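Local coordinates for teichoic acid biosynthesis protein F (Staphylococcus epidermidis, PDB 3L7I), which belongs to the enzymes of teichoic acid biosynthesis and, in its modelled part, has a transferase-type fold of the GT-B kind with two parallel-sheet domains, at residues V540-T546 with S616-D622; L566-Y570 with G595-A600; E572-Y577 with A674-L680. All coordinates share one frame; numbering follows the deposited sequence.

Interaction 1: V540-T546 with S616-D622; sequences VIMYAPT and SDCLITD
The Tyr-543 ring meets Ile-620 at its edge, where Tyr-543 CD1 lies 3.3 Å from Ile-620 O. Over one face sits Pro-545 CG, 3.4 Å above the plane and displaced toward the rim. A water in the ring plane accepts from Tyr-543 OH and donates to Asp-622 OD1. The carboxylate of Asp-622 is gripped at both oxygens: OD2 receives Thr-546 N and Thr-546 OG1 on its syn side, the hydroxyl at 2.7 Å, while OD1 also forms a salt bridge with Arg-548, so its rotation is fixed. At the other end, Asp-617 OD2 offers its anti lone pair to Val-540 N at 2.7 Å.

Between these carboxylates the strands pair in parallel, with axes 4.7 Å apart and 24° from parallel. Met-542 O accepts from Ile-620 N, and Ala-544 N donates to Ile-620 O. Ile-541 straddles two partners on one face, CG1 touching Cys-618 SG and CG2 touching Ile-620 CD1, each at 3.6 Å. On the other face Met-542 and Leu-619 run side by side. With its OG1 turned away from its own nitrogen (chi1 -170°), Thr-621 bonds Ala-544 O.

A sulfate lies near Thr-546, beyond the strand ends. These are the central strands of a six-stranded parallel sheet ordered 3-2-1-4-5-6, the Rossmann-like pattern of a GT-B domain.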
ATOM      1  N   VAL A 540      32.000  44.039  41.511  1.00 67.50           N
ATOM      2  CA  VAL A 540      30.966  43.159  40.980  1.00 65.86           C
ATOM      3  C   VAL A 540      31.152  41.671  41.285  1.00 64.38           C
ATOM      4  O   VAL A 540      32.086  41.036  40.785  1.00 64.75           O
ATOM      5  CB  VAL A 540      30.847  43.347  39.461  1.00 66.75           C
ATOM      6  CG1 VAL A 540      29.968  42.263  38.848  1.00 65.27           C
ATOM      7  CG2 VAL A 540      30.326  44.724  39.152  1.00 68.20           C
ATOM      8  N   ILE A 541      30.246  41.125  42.097  1.00 62.90           N
ATOM      9  CA  ILE A 541      30.213  39.687  42.352  1.00 61.70           C
ATOM     10  C   ILE A 541      29.217  39.012  41.391  1.00 60.94           C
ATOM     11  O   ILE A 541      28.126  39.552  41.118  1.00 60.83           O
ATOM     12  CB  ILE A 541      29.819  39.398  43.826  1.00 60.84           C
ATOM     13  CG1 ILE A 541      30.884  39.910  44.780  1.00 61.74           C
ATOM     14  CG2 ILE A 541      29.664  37.931  44.077  1.00 59.90           C
ATOM     15  CD1 ILE A 541      30.362  40.105  46.179  1.00 61.22           C
ATOM     16  N   MET A 542      29.605  37.855  40.855  1.00 60.66           N
ATOM     17  CA  MET A 542      28.676  37.029  40.076  1.00 60.03           C
ATOM     18  C   MET A 542      28.395  35.718  40.772  1.00 59.16           C
ATOM     19  O   MET A 542      29.305  35.067  41.270  1.00 59.24           O
ATOM     20  CB  MET A 542      29.200  36.729  38.679  1.00 60.66           C
ATOM     21  CG  MET A 542      28.083  36.729  37.650  1.00 60.67           C
ATOM     22  SD  MET A 542      28.282  35.555  36.301  1.00 60.84           S
ATOM     23  CE  MET A 542      30.018  35.197  36.461  1.00 61.27           C
ATOM     24  N   TYR A 543      27.135  35.312  40.779  1.00 58.60           N
ATOM     25  CA  TYR A 543      26.753  34.102  41.492  1.00 58.08           C
ATOM     26  C   TYR A 543      26.046  33.163  40.543  1.00 58.12           C
ATOM     27  O   TYR A 543      25.010  33.503  39.997  1.00 58.19           O
ATOM     28  CB  TYR A 543      25.837  34.467  42.651  1.00 57.65           C
ATOM     29  CG  TYR A 543      25.369  33.299  43.461  1.00 57.41           C
ATOM     30  CD1 TYR A 543      26.202  32.224  43.723  1.00 57.63           C
ATOM     31  CD2 TYR A 543      24.096  33.279  43.990  1.00 57.21           C
ATOM     32  CE1 TYR A 543      25.761  31.146  44.480  1.00 57.74           C
ATOM     33  CE2 TYR A 543      23.654  32.226  44.743  1.00 57.29           C
ATOM     34  CZ  TYR A 543      24.482  31.160  44.989  1.00 57.60           C
ATOM     35  OH  TYR A 543      23.999  30.116  45.756  1.00 58.00           O
ATOM     36  N   ALA A 544      26.576  31.973  40.329  1.00 58.27           N
ATOM     37  CA  ALA A 544      25.957  31.100  39.340  1.00 58.53           C
ATOM     38  C   ALA A 544      25.950  29.653  39.794  1.00 58.72           C
ATOM     39  O   ALA A 544      26.840  28.877  39.454  1.00 59.08           O
ATOM     40  CB  ALA A 544      26.667  31.242  38.022  1.00 58.96           C
ATOM     41  N   PRO A 545      24.927  29.285  40.562  1.00 58.69           N
ATOM     42  CA  PRO A 545      24.768  27.965  41.165  1.00 59.19           C
ATOM     43  C   PRO A 545      24.124  27.014  40.183  1.00 59.90           C
ATOM     44  O   PRO A 545      23.228  27.426  39.441  1.00 59.97           O
ATOM     45  CB  PRO A 545      23.765  28.225  42.294  1.00 59.05           C
ATOM     46  CG  PRO A 545      23.290  29.659  42.130  1.00 58.44           C
ATOM     47  CD  PRO A 545      23.774  30.158  40.828  1.00 58.43           C
ATOM     48  N   THR A 546      24.523  25.751  40.180  1.00 60.64           N
ATOM     49  CA  THR A 546      23.800  24.802  39.332  1.00 61.58           C
ATOM     50  C   THR A 546      22.387  24.535  39.829  1.00 62.18           C
ATOM     51  O   THR A 546      22.065  24.762  40.998  1.00 62.01           O
ATOM     52  CB  THR A 546      24.491  23.444  39.230  1.00 62.54           C
ATOM     53  OG1 THR A 546      25.012  23.091  40.514  1.00 62.73           O
ATOM     54  CG2 THR A 546      25.590  23.493  38.188  1.00 62.37           C
ATOM     55  N   SER A 616      33.322  40.775  36.009  1.00 58.55           N
ATOM     56  CA  SER A 616      33.164  40.252  37.372  1.00 57.84           C
ATOM     57  C   SER A 616      34.463  40.213  38.158  1.00 58.40           C
ATOM     58  O   SER A 616      35.446  39.618  37.702  1.00 58.70           O
ATOM     59  CB  SER A 616      32.587  38.843  37.357  1.00 56.81           C
ATOM     60  OG  SER A 616      31.250  38.822  36.909  1.00 56.45           O
ATOM     61  N   ASP A 617      34.448  40.816  39.348  1.00 58.80           N
ATOM     62  CA  ASP A 617      35.610  40.832  40.231  1.00 59.66           C
ATOM     63  C   ASP A 617      35.826  39.502  40.936  1.00 59.12           C
ATOM     64  O   ASP A 617      36.928  39.214  41.384  1.00 59.93           O
ATOM     65  CB  ASP A 617      35.496  41.961  41.245  1.00 60.63           C
ATOM     66  CG  ASP A 617      35.557  43.331  40.590  1.00 61.74           C
ATOM     67  OD1 ASP A 617      36.668  43.758  40.162  1.00 63.75           O
ATOM     68  OD2 ASP A 617      34.488  43.981  40.493  1.00 61.60           O
ATOM     69  N   CYS A 618      34.775  38.699  41.039  1.00 61.14           N
ATOM     70  CA  CYS A 618      34.911  37.324  41.493  1.00 61.21           C
ATOM     71  C   CYS A 618      33.703  36.520  41.047  1.00 59.28           C
ATOM     72  O   CYS A 618      32.699  37.094  40.625  1.00 58.05           O
ATOM     73  CB  CYS A 618      35.069  37.239  43.011  1.00 63.75           C
ATOM     74  SG  CYS A 618      33.622  37.767  43.981  1.00 64.00           S
ATOM     75  N   LEU A 619      33.813  35.195  41.144  1.00 56.45           N
ATOM     76  CA  LEU A 619      32.748  34.260  40.794  1.00 55.81           C
ATOM     77  C   LEU A 619      32.311  33.485  42.035  1.00 56.02           C
ATOM     78  O   LEU A 619      33.149  32.997  42.798  1.00 56.68           O
ATOM     79  CB  LEU A 619      33.252  33.268  39.750  1.00 55.82           C
ATOM     80  CG  LEU A 619      32.185  32.866  38.723  1.00 55.38           C
ATOM     81  CD1 LEU A 619      32.564  31.610  37.962  1.00 55.70           C
ATOM     82  CD2 LEU A 619      30.840  32.709  39.390  1.00 55.10           C
ATOM     83  N   ILE A 620      31.013  33.357  42.265  1.00 55.76           N
ATOM     84  CA  ILE A 620      30.575  32.403  43.276  1.00 56.23           C
ATOM     85  C   ILE A 620      29.789  31.338  42.555  1.00 56.02           C
ATOM     86  O   ILE A 620      28.852  31.639  41.800  1.00 55.63           O
ATOM     87  CB  ILE A 620      29.698  33.029  44.365  1.00 56.66           C
ATOM     88  CG1 ILE A 620      30.390  34.244  44.964  1.00 57.07           C
ATOM     89  CG2 ILE A 620      29.386  32.009  45.455  1.00 57.52           C
ATOM     90  CD1 ILE A 620      29.588  34.875  46.063  1.00 57.81           C
ATOM     91  N   THR A 621      30.179  30.089  42.772  1.00 56.55           N
ATOM     92  CA  THR A 621      29.508  28.986  42.118  1.00 56.70           C
ATOM     93  C   THR A 621      29.531  27.759  43.042  1.00 57.77           C
ATOM     94  O   THR A 621      29.830  27.895  44.232  1.00 58.36           O
ATOM     95  CB  THR A 621      30.155  28.726  40.768  1.00 56.44           C
ATOM     96  OG1 THR A 621      29.349  27.804  40.040  1.00 56.76           O
ATOM     97  CG2 THR A 621      31.567  28.170  40.943  1.00 57.01           C
ATOM     98  N   ASP A 622      29.176  26.581  42.530  1.00 58.30           N
ATOM     99  CA  ASP A 622      29.299  25.364  43.327  1.00 59.62           C
ATOM    100  C   ASP A 622      29.847  24.179  42.548  1.00 60.31           C
ATOM    101  O   ASP A 622      31.022  23.855  42.691  1.00 60.80           O
ATOM    102  CB  ASP A 622      27.988  25.005  44.022  1.00 60.41           C
ATOM    103  CG  ASP A 622      26.803  25.153  43.124  1.00 60.02           C
ATOM    104  OD1 ASP A 622      25.972  26.028  43.408  1.00 59.69           O
ATOM    105  OD2 ASP A 622      26.689  24.407  42.128  1.00 60.28           O
TER
HETATM  106  O   HOH W   1      25.664  27.933  45.460  1.00 32.00           O

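Interaction 2: L566-Y570 with G595-A600; sequences LDNLY and GYENFA
Leu-566 opens the contact by laying its CB over one face of the Tyr-596 ring, 3.9 Å from the centroid and 21° off the ring normal, a CH-pi approach displaced toward the rim on the hydroxyl side. Its branch continues along the same ring, CD1 reaching CE2 of Tyr-596, while CD2 comes to 4.3 Å from Ala-600 CB.

Asp-567 stands across the end of Tyr-596, with its carboxylate plane steeply inclined to the ring. Its CG is 3.2 Å from Tyr-596 OH, but the angles to both carboxylate oxygens are poor, and the pair counts as proximity and not as a hydrogen bond.

One residue beyond Asn-568, Leu-569 brings its CB to the edge of Phe-599, in the ring plane and 3.9 Å from CZ.

Tyr-570 ends the walk and joins both aromatic partners. Extended away from its own backbone nitrogen (chi1 -169°), its ring leaves the helix toward 595-600, with CD2 beside Tyr-596 and CD1 over the face of Phe-599. Tyr-596 turns an edge to the face of Tyr-570 in an offset T-shaped pair, centroids 5.7 Å apart and planes at 85°. Phe-599 lies more nearly parallel to Tyr-570, yet at a centroid distance of 5.0 Å the two are slid so far that they barely overlap. Tyr-570 CE2 also approaches Gly-595 O, at 3.4 Å.

The second segment holds its own shape through Tyr-596 O, which accepts from the backbone nitrogens of Phe-599 and Ala-600. Beneath this aromatic cluster, Leu-569 and Phe-599 pack on Ile-579 of strand 577-581, while a backbone hydrogen bond between Phe-599 and Ile-579 sets 595-600 beside that strand as it enters edge strand 600-602; helix 566-573 covers the join, and helix 670-677 touches it at Asn-568.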
ATOM      1  N   LEU A 566      20.426  37.166  50.472  1.00 65.90           N
ATOM      2  CA  LEU A 566      20.539  38.526  49.937  1.00 65.56           C
ATOM      3  C   LEU A 566      20.525  39.628  51.011  1.00 67.34           C
ATOM      4  O   LEU A 566      21.347  40.543  50.981  1.00 67.16           O
ATOM      5  CB  LEU A 566      19.467  38.796  48.883  1.00 65.37           C
ATOM      6  CG  LEU A 566      19.661  37.926  47.648  1.00 63.68           C
ATOM      7  CD1 LEU A 566      18.553  38.214  46.659  1.00 63.93           C
ATOM      8  CD2 LEU A 566      21.054  38.115  47.015  1.00 62.04           C
ATOM      9  N   ASP A 567      19.599  39.545  51.955  1.00 69.33           N
ATOM     10  CA  ASP A 567      19.590  40.484  53.064  1.00 71.39           C
ATOM     11  C   ASP A 567      20.942  40.639  53.731  1.00 71.43           C
ATOM     12  O   ASP A 567      21.409  41.763  53.934  1.00 72.11           O
ATOM     13  CB  ASP A 567      18.568  40.083  54.111  1.00 73.75           C
ATOM     14  CG  ASP A 567      17.288  40.845  53.965  1.00 75.22           C
ATOM     15  OD1 ASP A 567      17.362  42.060  53.600  1.00 75.30           O
ATOM     16  OD2 ASP A 567      16.217  40.234  54.213  1.00 76.52           O
ATOM     17  N   ASN A 568      21.563  39.519  54.094  1.00 71.02           N
ATOM     18  CA  ASN A 568      22.842  39.602  54.778  1.00 71.42           C
ATOM     19  C   ASN A 568      23.815  40.277  53.843  1.00 69.74           C
ATOM     20  O   ASN A 568      24.486  41.250  54.218  1.00 70.63           O
ATOM     21  CB  ASN A 568      23.383  38.234  55.185  1.00 71.30           C
ATOM     22  CG  ASN A 568      24.526  38.342  56.170  1.00 72.60           C
ATOM     23  OD1 ASN A 568      24.370  38.944  57.229  1.00 74.90           O
ATOM     24  ND2 ASN A 568      25.685  37.779  55.825  1.00 71.42           N
ATOM     25  N   LEU A 569      23.874  39.749  52.623  1.00 67.58           N
ATOM     26  CA  LEU A 569      24.759  40.252  51.600  1.00 66.04           C
ATOM     27  C   LEU A 569      24.555  41.759  51.426  1.00 66.80           C
ATOM     28  O   LEU A 569      25.510  42.531  51.403  1.00 67.03           O
ATOM     29  CB  LEU A 569      24.505  39.489  50.292  1.00 64.07           C
ATOM     30  CG  LEU A 569      25.340  38.237  50.036  1.00 62.95           C
ATOM     31  CD1 LEU A 569      25.056  37.714  48.677  1.00 61.34           C
ATOM     32  CD2 LEU A 569      26.805  38.565  50.098  1.00 62.80           C
ATOM     33  N   TYR A 570      23.299  42.168  51.320  1.00 67.48           N
ATOM     34  CA  TYR A 570      22.955  43.573  51.157  1.00 68.54           C
ATOM     35  C   TYR A 570      23.485  44.413  52.318  1.00 70.60           C
ATOM     36  O   TYR A 570      24.067  45.462  52.102  1.00 71.08           O
ATOM     37  CB  TYR A 570      21.434  43.689  51.036  1.00 69.37           C
ATOM     38  CG  TYR A 570      20.873  45.023  50.605  1.00 70.44           C
ATOM     39  CD1 TYR A 570      21.586  45.909  49.785  1.00 69.89           C
ATOM     40  CD2 TYR A 570      19.605  45.380  50.989  1.00 72.25           C
ATOM     41  CE1 TYR A 570      21.028  47.121  49.397  1.00 71.18           C
ATOM     42  CE2 TYR A 570      19.059  46.570  50.612  1.00 73.50           C
ATOM     43  CZ  TYR A 570      19.755  47.434  49.816  1.00 72.97           C
ATOM     44  OH  TYR A 570      19.111  48.606  49.470  1.00 74.60           O
ATOM     45  N   GLY A 595      13.307  45.261  46.798  1.00 75.00           N
ATOM     46  CA  GLY A 595      14.050  45.515  48.013  1.00 75.26           C
ATOM     47  C   GLY A 595      15.550  45.503  47.770  1.00 73.05           C
ATOM     48  O   GLY A 595      16.323  45.910  48.634  1.00 73.37           O
ATOM     49  N   TYR A 596      15.967  45.039  46.595  1.00 71.08           N
ATOM     50  CA  TYR A 596      17.381  44.888  46.297  1.00 69.10           C
ATOM     51  C   TYR A 596      17.765  45.601  45.011  1.00 68.51           C
ATOM     52  O   TYR A 596      18.828  45.322  44.431  1.00 66.85           O
ATOM     53  CB  TYR A 596      17.763  43.405  46.204  1.00 67.32           C
ATOM     54  CG  TYR A 596      17.418  42.588  47.442  1.00 68.08           C
ATOM     55  CD1 TYR A 596      17.923  42.936  48.695  1.00 69.01           C
ATOM     56  CD2 TYR A 596      16.595  41.466  47.357  1.00 68.16           C
ATOM     57  CE1 TYR A 596      17.617  42.209  49.819  1.00 70.02           C
ATOM     58  CE2 TYR A 596      16.290  40.720  48.494  1.00 69.16           C
ATOM     59  CZ  TYR A 596      16.805  41.107  49.721  1.00 70.10           C
ATOM     60  OH  TYR A 596      16.511  40.377  50.850  1.00 71.40           O
ATOM     61  N   GLU A 597      16.920  46.530  44.566  1.00 70.14           N
ATOM     62  CA  GLU A 597      17.234  47.269  43.345  1.00 70.02           C
ATOM     63  C   GLU A 597      18.610  47.940  43.423  1.00 69.50           C
ATOM     64  O   GLU A 597      18.946  48.566  44.423  1.00 70.51           O
ATOM     65  CB  GLU A 597      16.121  48.253  42.910  1.00 72.30           C
ATOM     66  CG  GLU A 597      15.069  48.643  43.940  1.00 74.55           C
ATOM     67  CD  GLU A 597      13.987  47.579  44.130  1.00 74.76           C
ATOM     68  OE1 GLU A 597      12.770  47.901  44.177  1.00 76.93           O
ATOM     69  OE2 GLU A 597      14.374  46.402  44.236  1.00 72.94           O
ATOM     70  N   ASN A 598      19.411  47.772  42.372  1.00 68.16           N
ATOM     71  CA  ASN A 598      20.754  48.375  42.315  1.00 67.86           C
ATOM     72  C   ASN A 598      21.762  47.638  43.177  1.00 66.57           C
ATOM     73  O   ASN A 598      22.922  48.051  43.278  1.00 66.49           O
ATOM     74  CB  ASN A 598      20.724  49.846  42.736  1.00 70.07           C
ATOM     75  CG  ASN A 598      19.956  50.711  41.762  1.00 71.62           C
ATOM     76  OD1 ASN A 598      20.088  50.560  40.545  1.00 71.04           O
ATOM     77  ND2 ASN A 598      19.150  51.629  42.290  1.00 73.89           N
ATOM     78  N   PHE A 599      21.310  46.566  43.826  1.00 65.89           N
ATOM     79  CA  PHE A 599      22.229  45.720  44.570  1.00 64.78           C
ATOM     80  C   PHE A 599      22.375  44.358  43.928  1.00 62.98           C
ATOM     81  O   PHE A 599      23.467  43.981  43.539  1.00 61.86           O
ATOM     82  CB  PHE A 599      21.845  45.572  46.046  1.00 65.84           C
ATOM     83  CG  PHE A 599      22.678  44.542  46.759  1.00 64.89           C
ATOM     84  CD1 PHE A 599      24.063  44.610  46.709  1.00 64.26           C
ATOM     85  CD2 PHE A 599      22.088  43.485  47.422  1.00 64.85           C
ATOM     86  CE1 PHE A 599      24.832  43.665  47.325  1.00 63.63           C
ATOM     87  CE2 PHE A 599      22.853  42.541  48.035  1.00 64.23           C
ATOM     88  CZ  PHE A 599      24.229  42.629  47.994  1.00 63.62           C
ATOM     89  N   ALA A 600      21.269  43.623  43.845  1.00 62.97           N
ATOM     90  CA  ALA A 600      21.244  42.315  43.191  1.00 61.63           C
ATOM     91  C   ALA A 600      20.448  42.381  41.891  1.00 61.77           C
ATOM     92  O   ALA A 600      19.237  42.608  41.899  1.00 62.97           O
ATOM     93  CB  ALA A 600      20.674  41.256  44.123  1.00 61.78           C
TER

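Interaction 3: E572-Y577 with A674-L680; sequences ELGDDY and AKELKNL
Glu-572 is the polar hub of the contact, with OE1 serving two lysines. Lys-678 NZ meets it at 2.7 Å, nearly in line with the C-O bond, and Lys-675 NZ makes a longer, weak bond of 3.2 Å to the same oxygen. Both are salt bridges. Leu-573 lies at about a right angle to Leu-677, its CD1 3.8 Å from Leu-677 CB, and its other branch, CD2, touches the aliphatic CD of Lys-678. At the far end Tyr-577 OH gives a weak hydrogen bond to Leu-677 O and packs against CG of Leu-680, which stands at the ring edge near its plane.

The next shell sets these groups in place. Lys-678 leaves its backbone away from 572-577, and bends at chi2, chi3 and chi4 (-65° at the last) carry its tip back over Leu-573 to Glu-572. Lys-675, one helical turn earlier, likewise starts outward and returns through a bend at chi2 (-54°). The tyrosine is placed by the turn at 573-577: Leu-573 O accepts from the backbone nitrogens of Asp-576 at 3.0 Å and of Tyr-577 at 2.8 Å, and it lies in the plane of the Tyr-577 ring at its edge. Helix 566-573 is the beta-alpha-beta crossover between parallel strands 539-543 and 577-581 and packs here beside helix 670-677, with Tyr-577 and Leu-677 both touching Ile-541 of the sheet.

Two lysines on one carboxylate oxygen would be expected to stabilise the ionised form of the partly exposed Glu-572. The hydroxyl of the buried Tyr-577, by contrast, makes a weak bond to an uncharged acceptor, so segments 572-577 and 674-680 are joined by charge on the outer side and, nearer the sheet, by that neutral bond and apolar packing.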
ATOM      1  N   GLU A 572      25.993  43.628  54.325  1.00 72.14           N
ATOM      2  CA  GLU A 572      27.434  43.449  54.505  1.00 72.09           C
ATOM      3  C   GLU A 572      28.270  43.966  53.352  1.00 70.68           C
ATOM      4  O   GLU A 572      29.454  44.233  53.515  1.00 71.27           O
ATOM      5  CB  GLU A 572      27.768  41.961  54.709  1.00 71.25           C
ATOM      6  CG  GLU A 572      27.390  41.405  56.068  1.00 73.29           C
ATOM      7  CD  GLU A 572      28.149  42.068  57.216  1.00 75.88           C
ATOM      8  OE1 GLU A 572      29.362  42.318  57.058  1.00 75.84           O
ATOM      9  OE2 GLU A 572      27.539  42.333  58.278  1.00 80.04           O
ATOM     10  N   LEU A 573      27.661  44.086  52.184  1.00 69.07           N
ATOM     11  CA  LEU A 573      28.422  44.350  50.974  1.00 67.68           C
ATOM     12  C   LEU A 573      27.749  45.381  50.080  1.00 67.61           C
ATOM     13  O   LEU A 573      28.347  45.843  49.111  1.00 67.01           O
ATOM     14  CB  LEU A 573      28.619  43.044  50.187  1.00 65.55           C
ATOM     15  CG  LEU A 573      29.376  41.935  50.914  1.00 65.64           C
ATOM     16  CD1 LEU A 573      29.312  40.622  50.173  1.00 63.84           C
ATOM     17  CD2 LEU A 573      30.807  42.355  51.124  1.00 66.49           C
ATOM     18  N   GLY A 574      26.516  45.742  50.411  1.00 80.24           N
ATOM     19  CA  GLY A 574      25.709  46.603  49.566  1.00 78.72           C
ATOM     20  C   GLY A 574      26.243  47.988  49.237  1.00 79.61           C
ATOM     21  O   GLY A 574      25.634  48.712  48.443  1.00 78.53           O
ATOM     22  N   ASP A 575      27.366  48.369  49.835  1.00 70.91           N
ATOM     23  CA  ASP A 575      27.926  49.693  49.594  1.00 72.47           C
ATOM     24  C   ASP A 575      29.212  49.587  48.799  1.00 71.55           C
ATOM     25  O   ASP A 575      29.683  50.569  48.237  1.00 72.55           O
ATOM     26  CB  ASP A 575      28.179  50.456  50.906  1.00 77.26           C
ATOM     27  CG  ASP A 575      26.890  50.974  51.563  1.00 80.49           C
ATOM     28  OD1 ASP A 575      25.900  51.269  50.845  1.00 78.54           O
ATOM     29  OD2 ASP A 575      26.880  51.101  52.812  1.00 85.76           O
ATOM     30  N   ASP A 576      29.786  48.395  48.752  1.00 70.79           N
ATOM     31  CA  ASP A 576      31.020  48.188  48.006  1.00 69.48           C
ATOM     32  C   ASP A 576      30.762  47.389  46.730  1.00 66.93           C
ATOM     33  O   ASP A 576      31.494  47.518  45.749  1.00 66.56           O
ATOM     34  CB  ASP A 576      32.064  47.463  48.868  1.00 72.27           C
ATOM     35  CG  ASP A 576      32.551  48.306  50.050  1.00 77.86           C
ATOM     36  OD1 ASP A 576      32.902  49.491  49.837  1.00 79.38           O
ATOM     37  OD2 ASP A 576      32.606  47.770  51.190  1.00 81.27           O
ATOM     38  N   TYR A 577      29.708  46.578  46.750  1.00 65.72           N
ATOM     39  CA  TYR A 577      29.456  45.596  45.699  1.00 63.75           C
ATOM     40  C   TYR A 577      28.074  45.646  45.072  1.00 63.29           C
ATOM     41  O   TYR A 577      27.091  46.122  45.647  1.00 64.26           O
ATOM     42  CB  TYR A 577      29.644  44.183  46.242  1.00 62.74           C
ATOM     43  CG  TYR A 577      31.063  43.811  46.559  1.00 62.94           C
ATOM     44  CD1 TYR A 577      31.885  43.251  45.587  1.00 61.95           C
ATOM     45  CD2 TYR A 577      31.582  44.007  47.839  1.00 64.42           C
ATOM     46  CE1 TYR A 577      33.188  42.907  45.882  1.00 62.42           C
ATOM     47  CE2 TYR A 577      32.878  43.665  48.144  1.00 65.95           C
ATOM     48  CZ  TYR A 577      33.682  43.113  47.163  1.00 64.45           C
ATOM     49  OH  TYR A 577      34.987  42.767  47.461  1.00 67.63           O
ATOM     50  N   ALA A 674      30.355  35.880  53.183  1.00 73.16           N
ATOM     51  CA  ALA A 674      30.076  37.318  53.252  1.00 72.75           C
ATOM     52  C   ALA A 674      31.259  38.080  53.838  1.00 75.03           C
ATOM     53  O   ALA A 674      31.759  39.020  53.239  1.00 74.89           O
ATOM     54  CB  ALA A 674      28.812  37.590  54.058  1.00 72.26           C
ATOM     55  N   LYS A 675      31.720  37.667  55.005  1.00 77.26           N
ATOM     56  CA  LYS A 675      32.825  38.351  55.639  1.00 79.63           C
ATOM     57  C   LYS A 675      34.045  38.354  54.723  1.00 80.15           C
ATOM     58  O   LYS A 675      34.710  39.368  54.573  1.00 81.14           O
ATOM     59  CB  LYS A 675      33.140  37.703  56.989  1.00 82.05           C
ATOM     60  CG  LYS A 675      31.988  37.759  58.009  1.00 81.94           C
ATOM     61  CD  LYS A 675      31.487  39.197  58.232  1.00 81.50           C
ATOM     62  CE  LYS A 675      30.574  39.302  59.457  1.00 82.18           C
ATOM     63  NZ  LYS A 675      30.133  40.710  59.712  1.00 82.44           N
ATOM     64  N   GLU A 676      34.319  37.219  54.097  1.00 81.38           N
ATOM     65  CA  GLU A 676      35.482  37.072  53.222  1.00 82.61           C
ATOM     66  C   GLU A 676      35.501  38.071  52.045  1.00 81.41           C
ATOM     67  O   GLU A 676      36.526  38.711  51.789  1.00 83.41           O
ATOM     68  CB  GLU A 676      35.553  35.632  52.706  1.00 82.34           C
ATOM     69  CG  GLU A 676      36.871  35.249  52.063  1.00 84.61           C
ATOM     70  CD  GLU A 676      37.830  34.594  53.030  1.00 87.93           C
ATOM     71  OE1 GLU A 676      38.149  35.211  54.078  1.00 89.65           O
ATOM     72  OE2 GLU A 676      38.273  33.461  52.735  1.00 89.01           O
ATOM     73  N   LEU A 677      34.373  38.185  51.335  1.00 76.31           N
ATOM     74  CA  LEU A 677      34.179  39.180  50.261  1.00 74.73           C
ATOM     75  C   LEU A 677      34.504  40.648  50.651  1.00 75.75           C
ATOM     76  O   LEU A 677      34.812  41.485  49.791  1.00 75.32           O
ATOM     77  CB  LEU A 677      32.734  39.111  49.746  1.00 71.99           C
ATOM     78  CG  LEU A 677      32.320  38.101  48.663  1.00 70.15           C
ATOM     79  CD1 LEU A 677      33.382  37.058  48.375  1.00 71.40           C
ATOM     80  CD2 LEU A 677      30.983  37.414  48.991  1.00 68.67           C
ATOM     81  N   LYS A 678      34.408  40.963  51.940  1.00103.12           N
ATOM     82  CA  LYS A 678      34.626  42.328  52.400  1.00104.52           C
ATOM     83  C   LYS A 678      35.897  42.872  51.760  1.00106.65           C
ATOM     84  O   LYS A 678      35.934  44.006  51.284  1.00106.88           O
ATOM     85  CB  LYS A 678      34.756  42.360  53.921  1.00106.42           C
ATOM     86  CG  LYS A 678      34.139  43.569  54.573  1.00106.66           C
ATOM     87  CD  LYS A 678      32.686  43.701  54.164  1.00103.89           C
ATOM     88  CE  LYS A 678      31.842  44.142  55.339  1.00104.41           C
ATOM     89  NZ  LYS A 678      31.858  43.073  56.362  1.00105.25           N
ATOM     90  N   ASN A 679      36.927  42.032  51.736  1.00 82.46           N
ATOM     91  CA  ASN A 679      38.246  42.412  51.255  1.00 85.28           C
ATOM     92  C   ASN A 679      38.755  41.448  50.183  1.00 85.37           C
ATOM     93  O   ASN A 679      39.472  40.484  50.480  1.00 87.17           O
ATOM     94  CB  ASN A 679      39.218  42.459  52.432  1.00 88.70           C
ATOM     95  CG  ASN A 679      40.608  42.887  52.022  1.00 92.19           C
ATOM     96  OD1 ASN A 679      40.862  43.145  50.844  1.00 92.14           O
ATOM     97  ND2 ASN A 679      41.521  42.965  52.993  1.00 95.50           N
ATOM     98  N   LEU A 680      38.377  41.711  48.933  1.00 86.58           N
ATOM     99  CA  LEU A 680      38.773  40.843  47.829  1.00 86.62           C
ATOM    100  C   LEU A 680      40.291  40.655  47.740  1.00 90.71           C
ATOM    101  O   LEU A 680      40.771  39.529  47.593  1.00 91.76           O
ATOM    102  CB  LEU A 680      38.215  41.338  46.491  1.00 84.51           C
ATOM    103  CG  LEU A 680      36.918  40.679  46.016  1.00 80.68           C
ATOM    104  CD1 LEU A 680      36.760  40.835  44.516  1.00 79.51           C
ATOM    105  CD2 LEU A 680      36.886  39.209  46.395  1.00 80.44           C
TER

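In the fold
Interaction 1 is the buried core: two central strands of the six-stranded sheet, joined by backbone hydrogen bonds and closed at each end by an aspartate. Interactions 2 and 3 lie farther from the centre of the chain and share helix 566-573, the first using its beginning and the second its later part. Interaction 2 is only partly buried and relies on aromatic packing without a hydrogen bond across it, whereas interaction 3 is largely buried, with its salt bridges on the exposed side. Interactions 1 and 3 touch directly, Ile-541 CD1 lying 3.5 Å from Tyr-577 CD1. Interactions 2 and 3 meet where Phe-599 packs on Tyr-577 and Gly-574; interactions 1 and 2 do not touch.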